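Local coordinates for iron binding protein FbpA (Mannheimia haemolytica, PDB 1Q35) that binds ferric iron in the bacterial periplasm and, as a solute-binding protein, probably hands it on for uptake into the cell, at residues 81-89 / 268-276; 104-115 / 214-222. All coordinates share one frame; numbering follows the deposited sequence.

The chain shows how contacts between residues distant in sequence hold a two-lobed binding protein together. From the N terminus, the first of these regions is reached at the end of helix 78-83: residues 81-89, that helix end and the loop after it, meet 268-276, whose nearest end is 179 residues further on, in interaction 1. Strand 96-108 follows, and its far end, with the turn after it, pairs with residues 214-222 in interaction 2. The second loop therefore lies wholly within the first. The centres of the two interactions are about 28 Å apart, yet strands 96-108 and 269-270 are sheet neighbours, and Y269 packs against F220 where the two regions meet.

Interaction 1: residues 81-89 / 268-276; sequences EKNIPAQFR and EYPVKEGIE
V271 is the apolar centre of this contact, its two methyl groups serving different neighbours. With CG1 anti to the carbonyl carbon (chi1 -63°), that methyl lies 4.0 Å from CB of F88 and meets the ring obliquely, the two side chains lying alongside with opposite headings. Its CG2 turns instead to I84, 4.1 Å from CG1 of that residue. P85 fits beside them, its CD packed tightly against the carbonyl O of V271, 3.0 Å away. In this type II periplasmic binding protein fold, the arrangement fastens the end of helix 78-83, and the loop leading from it into strand 96-108, to the chain leaving strand 269-270. I84 and F88 also touch strand 96-108, while V271 rests on Q259. Farther out, K272 offers its CA-H to the carbonyl O of N83, and its chain bends at the last torsion to bring NZ within 3.0 Å of N83 OD1. The ammonium sits 45° out of the amide carbonyl plane, and S254 engages ND2 of N83. K82 NZ lies 4.3 Å from K272 NZ, like charges whose proximity solvent probably eases, K82 being exposed. A water accepts from E273 N at 3.0 Å and lies 2.7 Å from N83 O.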
loop_
_atom_site.group_PDB
_atom_site.type_symbol
_atom_site.label_atom_id
_atom_site.label_comp_id
_atom_site.label_asym_id
_atom_site.label_seq_id
_atom_site.Cartn_x
_atom_site.Cartn_y
_atom_site.Cartn_z
ATOM N N GLU A 81 -19.620 9.345 3.286
ATOM C CA GLU A 81 -20.528 8.225 3.496
ATOM C C GLU A 81 -21.019 7.641 2.171
ATOM O O GLU A 81 -21.088 6.425 2.011
ATOM C CB GLU A 81 -21.725 8.675 4.336
ATOM C CG GLU A 81 -22.709 7.567 4.666
ATOM C CD GLU A 81 -23.825 8.038 5.574
ATOM O OE1 GLU A 81 -23.904 7.549 6.719
ATOM O OE2 GLU A 81 -24.620 8.896 5.137
ATOM N N LYS A 82 -21.354 8.522 1.233
ATOM C CA LYS A 82 -21.881 8.135 -0.070
ATOM C C LYS A 82 -20.795 7.537 -0.961
ATOM O O LYS A 82 -21.030 6.556 -1.671
ATOM C CB LYS A 82 -22.490 9.355 -0.768
ATOM C CG LYS A 82 -23.207 9.049 -2.080
ATOM C CD LYS A 82 -23.699 10.321 -2.759
ATOM C CE LYS A 82 -24.155 10.061 -4.191
ATOM N NZ LYS A 82 -23.111 10.428 -5.184
ATOM N N ASN A 83 -19.604 8.126 -0.907
ATOM C CA ASN A 83 -18.533 7.801 -1.850
ATOM C C ASN A 83 -17.697 6.593 -1.445
ATOM O O ASN A 83 -17.284 5.818 -2.304
ATOM C CB ASN A 83 -17.615 9.009 -2.045
ATOM C CG ASN A 83 -18.253 10.102 -2.881
ATOM O OD1 ASN A 83 -19.246 9.874 -3.578
ATOM N ND2 ASN A 83 -17.683 11.296 -2.824
ATOM N N ILE A 84 -17.437 6.440 -0.151
ATOM C CA ILE A 84 -16.554 5.386 0.346
ATOM C C ILE A 84 -17.384 4.274 0.983
ATOM O O ILE A 84 -18.070 4.517 1.978
ATOM C CB ILE A 84 -15.547 5.951 1.379
ATOM C CG1 ILE A 84 -14.767 7.130 0.781
ATOM C CG2 ILE A 84 -14.606 4.836 1.856
ATOM C CD1 ILE A 84 -13.827 7.826 1.758
ATOM N N PRO A 85 -17.352 3.063 0.427
ATOM C CA PRO A 85 -18.046 1.933 1.050
ATOM C C PRO A 85 -17.598 1.745 2.494
ATOM O O PRO A 85 -16.441 2.016 2.816
ATOM C CB PRO A 85 -17.623 0.742 0.186
ATOM C CG PRO A 85 -17.288 1.328 -1.125
ATOM C CD PRO A 85 -16.686 2.668 -0.828
ATOM N N ALA A 86 -18.510 1.290 3.349
ATOM C CA ALA A 86 -18.251 1.184 4.784
ATOM C C ALA A 86 -17.027 0.333 5.127
ATOM O O ALA A 86 -16.341 0.603 6.107
ATOM C CB ALA A 86 -19.487 0.643 5.502
ATOM N N GLN A 87 -16.751 -0.690 4.318
ATOM C CA GLN A 87 -15.633 -1.590 4.583
ATOM C C GLN A 87 -14.262 -0.946 4.364
ATOM O O GLN A 87 -13.254 -1.513 4.766
ATOM C CB GLN A 87 -15.747 -2.862 3.736
ATOM C CG GLN A 87 -15.470 -2.677 2.248
ATOM C CD GLN A 87 -15.250 -3.987 1.525
ATOM O OE1 GLN A 87 -15.999 -4.326 0.611
ATOM N NE2 GLN A 87 -14.221 -4.724 1.926
ATOM N N PHE A 88 -14.238 0.224 3.729
ATOM C CA PHE A 88 -12.990 0.936 3.446
ATOM C C PHE A 88 -12.837 2.221 4.251
ATOM O O PHE A 88 -12.019 3.059 3.908
ATOM C CB PHE A 88 -12.889 1.237 1.948
ATOM C CG PHE A 88 -12.909 0.007 1.087
ATOM C CD1 PHE A 88 -12.030 -1.041 1.336
ATOM C CD2 PHE A 88 -13.817 -0.116 0.050
ATOM C CE1 PHE A 88 -12.048 -2.186 0.553
ATOM C CE2 PHE A 88 -13.839 -1.264 -0.740
ATOM C CZ PHE A 88 -12.952 -2.296 -0.484
ATOM N N ARG A 89 -13.615 2.381 5.320
ATOM C CA ARG A 89 -13.408 3.486 6.252
ATOM C C ARG A 89 -13.756 3.068 7.675
ATOM O O ARG A 89 -14.442 2.073 7.900
ATOM C CB ARG A 89 -14.198 4.731 5.832
ATOM C CG ARG A 89 -15.684 4.514 5.601
ATOM C CD ARG A 89 -16.414 5.779 5.178
ATOM N NE ARG A 89 -17.721 5.487 4.597
ATOM C CZ ARG A 89 -18.817 5.187 5.290
ATOM N NH1 ARG A 89 -19.944 4.917 4.640
ATOM N NH2 ARG A 89 -18.813 5.172 6.620
ATOM N N GLU A 268 -4.439 2.143 -9.522
ATOM C CA GLU A 268 -4.949 1.608 -8.270
ATOM C C GLU A 268 -6.424 1.278 -8.420
ATOM O O GLU A 268 -7.062 1.636 -9.409
ATOM C CB GLU A 268 -4.743 2.615 -7.140
ATOM C CG GLU A 268 -3.289 2.816 -6.773
ATOM C CD GLU A 268 -3.124 3.802 -5.648
ATOM O OE1 GLU A 268 -3.197 3.385 -4.468
ATOM O OE2 GLU A 268 -2.932 4.995 -5.947
ATOM N N TYR A 269 -6.962 0.565 -7.441
ATOM C CA TYR A 269 -8.384 0.257 -7.418
ATOM C C TYR A 269 -9.119 1.358 -6.654
ATOM O O TYR A 269 -8.862 1.553 -5.474
ATOM C CB TYR A 269 -8.633 -1.100 -6.755
ATOM C CG TYR A 269 -7.976 -2.242 -7.502
ATOM C CD1 TYR A 269 -6.826 -2.857 -7.021
ATOM C CD2 TYR A 269 -8.505 -2.699 -8.712
ATOM C CE1 TYR A 269 -6.214 -3.900 -7.725
ATOM C CE2 TYR A 269 -7.904 -3.739 -9.420
ATOM C CZ TYR A 269 -6.760 -4.331 -8.922
ATOM O OH TYR A 269 -6.151 -5.355 -9.614
ATOM N N PRO A 270 -10.021 2.100 -7.298
ATOM C CA PRO A 270 -10.816 3.087 -6.556
ATOM C C PRO A 270 -11.628 2.421 -5.458
ATOM O O PRO A 270 -12.035 1.273 -5.612
ATOM C CB PRO A 270 -11.757 3.671 -7.618
ATOM C CG PRO A 270 -11.152 3.343 -8.908
ATOM C CD PRO A 270 -10.360 2.085 -8.731
ATOM N N VAL A 271 -11.856 3.125 -4.353
ATOM C CA VAL A 271 -12.843 2.663 -3.372
ATOM C C VAL A 271 -14.276 2.987 -3.813
ATOM O O VAL A 271 -15.212 2.281 -3.445
ATOM C CB VAL A 271 -12.600 3.221 -1.944
ATOM C CG1 VAL A 271 -11.261 2.734 -1.401
ATOM C CG2 VAL A 271 -12.698 4.745 -1.895
ATOM N N LYS A 272 -14.446 4.043 -4.603
ATOM C CA LYS A 272 -15.784 4.491 -4.991
ATOM C C LYS A 272 -16.378 3.553 -6.036
ATOM O O LYS A 272 -15.759 3.285 -7.065
ATOM C CB LYS A 272 -15.742 5.922 -5.527
ATOM C CG LYS A 272 -17.119 6.506 -5.849
ATOM C CD LYS A 272 -17.027 7.986 -6.169
ATOM C CE LYS A 272 -18.296 8.512 -6.832
ATOM N NZ LYS A 272 -19.526 8.169 -6.077
ATOM N N GLU A 273 -17.577 3.050 -5.758
ATOM C CA GLU A 273 -18.275 2.155 -6.674
ATOM C C GLU A 273 -18.670 2.886 -7.952
ATOM O O GLU A 273 -19.005 4.069 -7.929
ATOM C CB GLU A 273 -19.518 1.565 -6.002
ATOM C CG GLU A 273 -19.199 0.620 -4.859
ATOM C CD GLU A 273 -20.439 -0.031 -4.281
ATOM O OE1 GLU A 273 -20.852 -1.093 -4.798
ATOM O OE2 GLU A 273 -21.001 0.524 -3.313
ATOM N N GLY A 274 -18.603 2.170 -9.072
ATOM C CA GLY A 274 -18.961 2.728 -10.365
ATOM C C GLY A 274 -17.817 3.403 -11.096
ATOM O O GLY A 274 -17.990 3.845 -12.229
ATOM N N ILE A 275 -16.651 3.501 -10.456
ATOM C CA ILE A 275 -15.460 4.040 -11.104
ATOM C C ILE A 275 -14.640 2.873 -11.638
ATOM O O ILE A 275 -14.156 2.048 -10.864
ATOM C CB ILE A 275 -14.612 4.874 -10.114
ATOM C CG1 ILE A 275 -15.459 5.957 -9.430
ATOM C CG2 ILE A 275 -13.426 5.506 -10.836
ATOM C CD1 ILE A 275 -16.084 6.974 -10.376
ATOM N N GLU A 276 -14.498 2.800 -12.958
ATOM C CA GLU A 276 -13.778 1.699 -13.590
ATOM C C GLU A 276 -12.276 1.823 -13.342
ATOM O O GLU A 276 -11.739 2.930 -13.322
ATOM C CB GLU A 276 -14.043 1.678 -15.098
ATOM C CG GLU A 276 -15.461 1.284 -15.484
ATOM C CD GLU A 276 -15.762 -0.177 -15.215
ATOM O OE1 GLU A 276 -16.794 -0.467 -14.570
ATOM O OE2 GLU A 276 -14.969 -1.044 -15.646
HETATM O O HOH W 1 -19.123 4.293 -3.526
HETATM O O HOH W 2 -20.704 3.133 -1.686
#

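Interaction 2: residues 104-115 / 214-222; sequences VIYTSKDRVGKL and EAAIINFPS
The ring of Y106 presents its edge to the neighbouring strand: the carbonyl O of I217 lies near the ring plane, 3.8 Å from CD2, while I218 runs alongside and brings CG1 obliquely to CE2. One face of the same ring carries V104 CG2, displaced toward the rim. The other methyl of V104, CG1, meets the F220 ring obliquely at CD2, and F220 stacks on F287. The flat amide of N219, on the opposite side of the sheet from Y106, is gripped at both ends. ND2 gives one bond to I105 O at 2.9 Å and another to T107 OG1 at 3.0 Å, both acceptors close to the amide plane. OD1 accepts the backbone N-H of L115, 2.9 Å away and almost straight (177°), though the donor stands above the carbonyl plane. These groups decorate an antiparallel strand pair of this solute-binding protein, 104-108 with 216-219, in which 216-219 is the outer strand; the two strand directions differ by 151°. I105 with N219 and T107 with I217 are its hydrogen-bonded pairs. The Y106 hydroxyl bonds to N196 O, and the side chain of Y106 is about 5 Å from that of Y199, which binds ferric iron in another structure of this protein. T107 OG1, placed between backbone N and carbonyl carbon (chi1 54°), donates to G113 O at 2.8 Å, and I217 CD1 presses on G113, 3.4 Å from its C atom. S108 OG accepts from R111 N, three residues on, an ST motif in the turn, and lies over one face of the R111 guanidinium.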
loop_
_atom_site.group_PDB
_atom_site.type_symbol
_atom_site.label_atom_id
_atom_site.label_comp_id
_atom_site.label_asym_id
_atom_site.label_seq_id
_atom_site.Cartn_x
_atom_site.Cartn_y
_atom_site.Cartn_z
ATOM N N VAL A 104 1.149 -8.318 -4.781
ATOM C CA VAL A 104 1.137 -9.435 -5.713
ATOM C C VAL A 104 2.496 -10.122 -5.801
ATOM O O VAL A 104 3.466 -9.687 -5.183
ATOM C CB VAL A 104 0.683 -8.956 -7.113
ATOM C CG1 VAL A 104 -0.706 -8.331 -7.027
ATOM C CG2 VAL A 104 1.669 -7.967 -7.724
ATOM N N ILE A 105 2.535 -11.211 -6.563
ATOM C CA ILE A 105 3.776 -11.894 -6.892
ATOM C C ILE A 105 4.039 -11.700 -8.377
ATOM O O ILE A 105 3.231 -12.094 -9.217
ATOM C CB ILE A 105 3.715 -13.395 -6.547
ATOM C CG1 ILE A 105 3.458 -13.582 -5.051
ATOM C CG2 ILE A 105 5.019 -14.085 -6.969
ATOM C CD1 ILE A 105 3.230 -15.010 -4.631
ATOM N N TYR A 106 5.154 -11.048 -8.690
ATOM C CA TYR A 106 5.619 -10.918 -10.068
ATOM C C TYR A 106 6.515 -12.096 -10.404
ATOM O O TYR A 106 7.308 -12.523 -9.572
ATOM C CB TYR A 106 6.378 -9.602 -10.246
ATOM C CG TYR A 106 5.492 -8.394 -10.062
ATOM C CD1 TYR A 106 5.611 -7.561 -8.952
ATOM C CD2 TYR A 106 4.513 -8.101 -10.990
ATOM C CE1 TYR A 106 4.777 -6.461 -8.793
ATOM C CE2 TYR A 106 3.670 -7.008 -10.831
ATOM C CZ TYR A 106 3.805 -6.194 -9.738
ATOM O OH TYR A 106 2.948 -5.123 -9.622
ATOM N N THR A 107 6.384 -12.629 -11.616
ATOM C CA THR A 107 7.243 -13.727 -12.053
ATOM C C THR A 107 7.904 -13.409 -13.380
ATOM O O THR A 107 7.403 -12.619 -14.171
ATOM C CB THR A 107 6.454 -15.032 -12.201
ATOM O OG1 THR A 107 5.323 -14.822 -13.058
ATOM C CG2 THR A 107 5.901 -15.515 -10.859
ATOM N N SER A 108 9.039 -14.051 -13.618
ATOM C CA SER A 108 9.724 -13.934 -14.895
ATOM C C SER A 108 8.839 -14.513 -15.992
ATOM O O SER A 108 8.410 -15.653 -15.903
ATOM C CB SER A 108 11.041 -14.701 -14.852
ATOM O OG SER A 108 11.608 -14.814 -16.146
ATOM N N LYS A 109 8.572 -13.728 -17.027
ATOM C CA LYS A 109 7.838 -14.215 -18.188
ATOM C C LYS A 109 8.513 -15.453 -18.786
ATOM O O LYS A 109 7.854 -16.459 -19.029
ATOM C CB LYS A 109 7.732 -13.106 -19.239
ATOM C CG LYS A 109 6.944 -13.480 -20.484
ATOM C CD LYS A 109 6.978 -12.372 -21.535
ATOM C CE LYS A 109 6.238 -12.788 -22.799
ATOM N NZ LYS A 109 6.519 -11.884 -23.947
ATOM N N ASP A 110 9.830 -15.368 -18.983
ATOM C CA ASP A 110 10.598 -16.410 -19.669
ATOM C C ASP A 110 10.918 -17.609 -18.786
ATOM O O ASP A 110 10.909 -18.745 -19.252
ATOM C CB ASP A 110 11.916 -15.829 -20.218
ATOM C CG ASP A 110 11.697 -14.836 -21.343
ATOM O OD1 ASP A 110 12.569 -13.964 -21.544
ATOM O OD2 ASP A 110 10.695 -14.858 -22.084
ATOM N N ARG A 111 11.210 -17.360 -17.513
ATOM C CA ARG A 111 11.794 -18.384 -16.654
ATOM C C ARG A 111 10.813 -19.020 -15.661
ATOM O O ARG A 111 11.161 -19.986 -14.987
ATOM C CB ARG A 111 13.010 -17.821 -15.918
ATOM C CG ARG A 111 14.113 -17.313 -16.849
ATOM C CD ARG A 111 15.344 -16.805 -16.132
ATOM N NE ARG A 111 14.992 -15.747 -15.189
ATOM C CZ ARG A 111 14.774 -14.476 -15.516
ATOM N NH1 ARG A 111 14.922 -14.042 -16.761
ATOM N NH2 ARG A 111 14.425 -13.613 -14.565
ATOM N N VAL A 112 9.595 -18.489 -15.592
ATOM C CA VAL A 112 8.540 -19.036 -14.732
ATOM C C VAL A 112 7.205 -19.155 -15.465
ATOM O O VAL A 112 6.562 -20.200 -15.426
ATOM C CB VAL A 112 8.322 -18.166 -13.456
ATOM C CG1 VAL A 112 7.184 -18.727 -12.583
ATOM C CG2 VAL A 112 9.597 -18.067 -12.659
ATOM N N GLY A 113 6.781 -18.076 -16.113
ATOM C CA GLY A 113 5.448 -18.004 -16.666
ATOM C C GLY A 113 4.436 -17.641 -15.587
ATOM O O GLY A 113 4.781 -17.137 -14.514
ATOM N N LYS A 114 3.171 -17.900 -15.882
ATOM C CA LYS A 114 2.075 -17.583 -14.976
ATOM C C LYS A 114 1.996 -18.626 -13.870
ATOM O O LYS A 114 2.213 -19.814 -14.107
ATOM C CB LYS A 114 0.766 -17.549 -15.759
ATOM C CG LYS A 114 -0.376 -16.836 -15.076
ATOM C CD LYS A 114 -1.602 -16.797 -15.980
ATOM C CE LYS A 114 -2.383 -18.102 -15.919
ATOM N NZ LYS A 114 -1.726 -19.238 -16.627
ATOM N N LEU A 115 1.691 -18.187 -12.654
ATOM C CA LEU A 115 1.523 -19.107 -11.536
ATOM C C LEU A 115 0.181 -19.815 -11.655
ATOM O O LEU A 115 -0.787 -19.220 -12.120
ATOM C CB LEU A 115 1.590 -18.349 -10.213
ATOM C CG LEU A 115 2.934 -17.656 -9.990
ATOM C CD1 LEU A 115 2.887 -16.810 -8.740
ATOM C CD2 LEU A 115 4.069 -18.677 -9.917
ATOM N N GLU A 214 7.404 -5.660 -18.996
ATOM C CA GLU A 214 7.238 -6.588 -20.111
ATOM C C GLU A 214 7.953 -7.920 -19.893
ATOM O O GLU A 214 7.561 -8.928 -20.471
ATOM C CB GLU A 214 7.703 -5.941 -21.424
ATOM C CG GLU A 214 6.756 -4.853 -21.911
ATOM C CD GLU A 214 7.327 -3.981 -23.017
ATOM O OE1 GLU A 214 6.519 -3.304 -23.682
ATOM O OE2 GLU A 214 8.560 -3.956 -23.221
ATOM N N ALA A 215 8.986 -7.917 -19.054
ATOM C CA ALA A 215 9.717 -9.132 -18.704
ATOM C C ALA A 215 9.070 -9.928 -17.571
ATOM O O ALA A 215 9.576 -10.978 -17.203
ATOM C CB ALA A 215 11.136 -8.782 -18.329
ATOM N N ALA A 216 7.963 -9.428 -17.021
ATOM C CA ALA A 216 7.340 -10.033 -15.850
ATOM C C ALA A 216 5.850 -10.251 -16.065
ATOM O O ALA A 216 5.232 -9.632 -16.932
ATOM C CB ALA A 216 7.577 -9.160 -14.616
ATOM N N ILE A 217 5.290 -11.139 -15.252
ATOM C CA ILE A 217 3.866 -11.423 -15.229
ATOM C C ILE A 217 3.344 -11.065 -13.840
ATOM O O ILE A 217 3.961 -11.403 -12.830
ATOM C CB ILE A 217 3.613 -12.911 -15.539
ATOM C CG1 ILE A 217 3.988 -13.213 -16.998
ATOM C CG2 ILE A 217 2.153 -13.285 -15.265
ATOM C CD1 ILE A 217 4.153 -14.684 -17.285
ATOM N N ILE A 218 2.210 -10.372 -13.801
ATOM C CA ILE A 218 1.529 -10.087 -12.539
ATOM C C ILE A 218 0.655 -11.283 -12.141
ATOM O O ILE A 218 -0.107 -11.809 -12.956
ATOM C CB ILE A 218 0.713 -8.754 -12.619
ATOM C CG1 ILE A 218 0.111 -8.408 -11.256
ATOM C CG2 ILE A 218 -0.389 -8.804 -13.681
ATOM C CD1 ILE A 218 -0.301 -6.966 -11.113
ATOM N N ASN A 219 0.787 -11.724 -10.894
ATOM C CA ASN A 219 0.024 -12.865 -10.391
ATOM C C ASN A 219 -0.647 -12.506 -9.080
ATOM O O ASN A 219 -0.004 -11.978 -8.180
ATOM C CB ASN A 219 0.911 -14.087 -10.139
ATOM C CG ASN A 219 1.719 -14.502 -11.347
ATOM O OD1 ASN A 219 1.273 -15.317 -12.160
ATOM N ND2 ASN A 219 2.930 -13.967 -11.457
ATOM N N PHE A 220 -1.929 -12.837 -8.967
ATOM C CA PHE A 220 -2.701 -12.620 -7.749
ATOM C C PHE A 220 -2.787 -13.945 -7.001
ATOM O O PHE A 220 -3.455 -14.877 -7.464
ATOM C CB PHE A 220 -4.107 -12.126 -8.103
ATOM C CG PHE A 220 -4.113 -10.860 -8.892
ATOM C CD1 PHE A 220 -4.472 -10.868 -10.232
ATOM C CD2 PHE A 220 -3.761 -9.655 -8.301
ATOM C CE1 PHE A 220 -4.478 -9.695 -10.967
ATOM C CE2 PHE A 220 -3.768 -8.477 -9.033
ATOM C CZ PHE A 220 -4.120 -8.497 -10.366
ATOM N N PRO A 221 -2.096 -14.067 -5.869
ATOM C CA PRO A 221 -2.133 -15.319 -5.109
ATOM C C PRO A 221 -3.556 -15.792 -4.821
ATOM O O PRO A 221 -4.447 -14.993 -4.534
ATOM C CB PRO A 221 -1.372 -14.961 -3.835
ATOM C CG PRO A 221 -0.406 -13.934 -4.297
ATOM C CD PRO A 221 -1.199 -13.080 -5.237
ATOM N N SER A 222 -3.759 -17.101 -4.917
ATOM C CA SER A 222 -5.091 -17.695 -4.857
ATOM C C SER A 222 -5.112 -18.933 -3.963
ATOM O O SER A 222 -5.857 -19.883 -4.210
ATOM C CB SER A 222 -5.578 -18.022 -6.270
ATOM O OG SER A 222 -4.657 -18.851 -6.950
HETATM O O HOH W 3 11.766 -12.638 -17.610
HETATM O O HOH W 4 6.200 -9.141 -22.915
HETATM O O HOH W 5 -1.240 -15.948 -12.277
#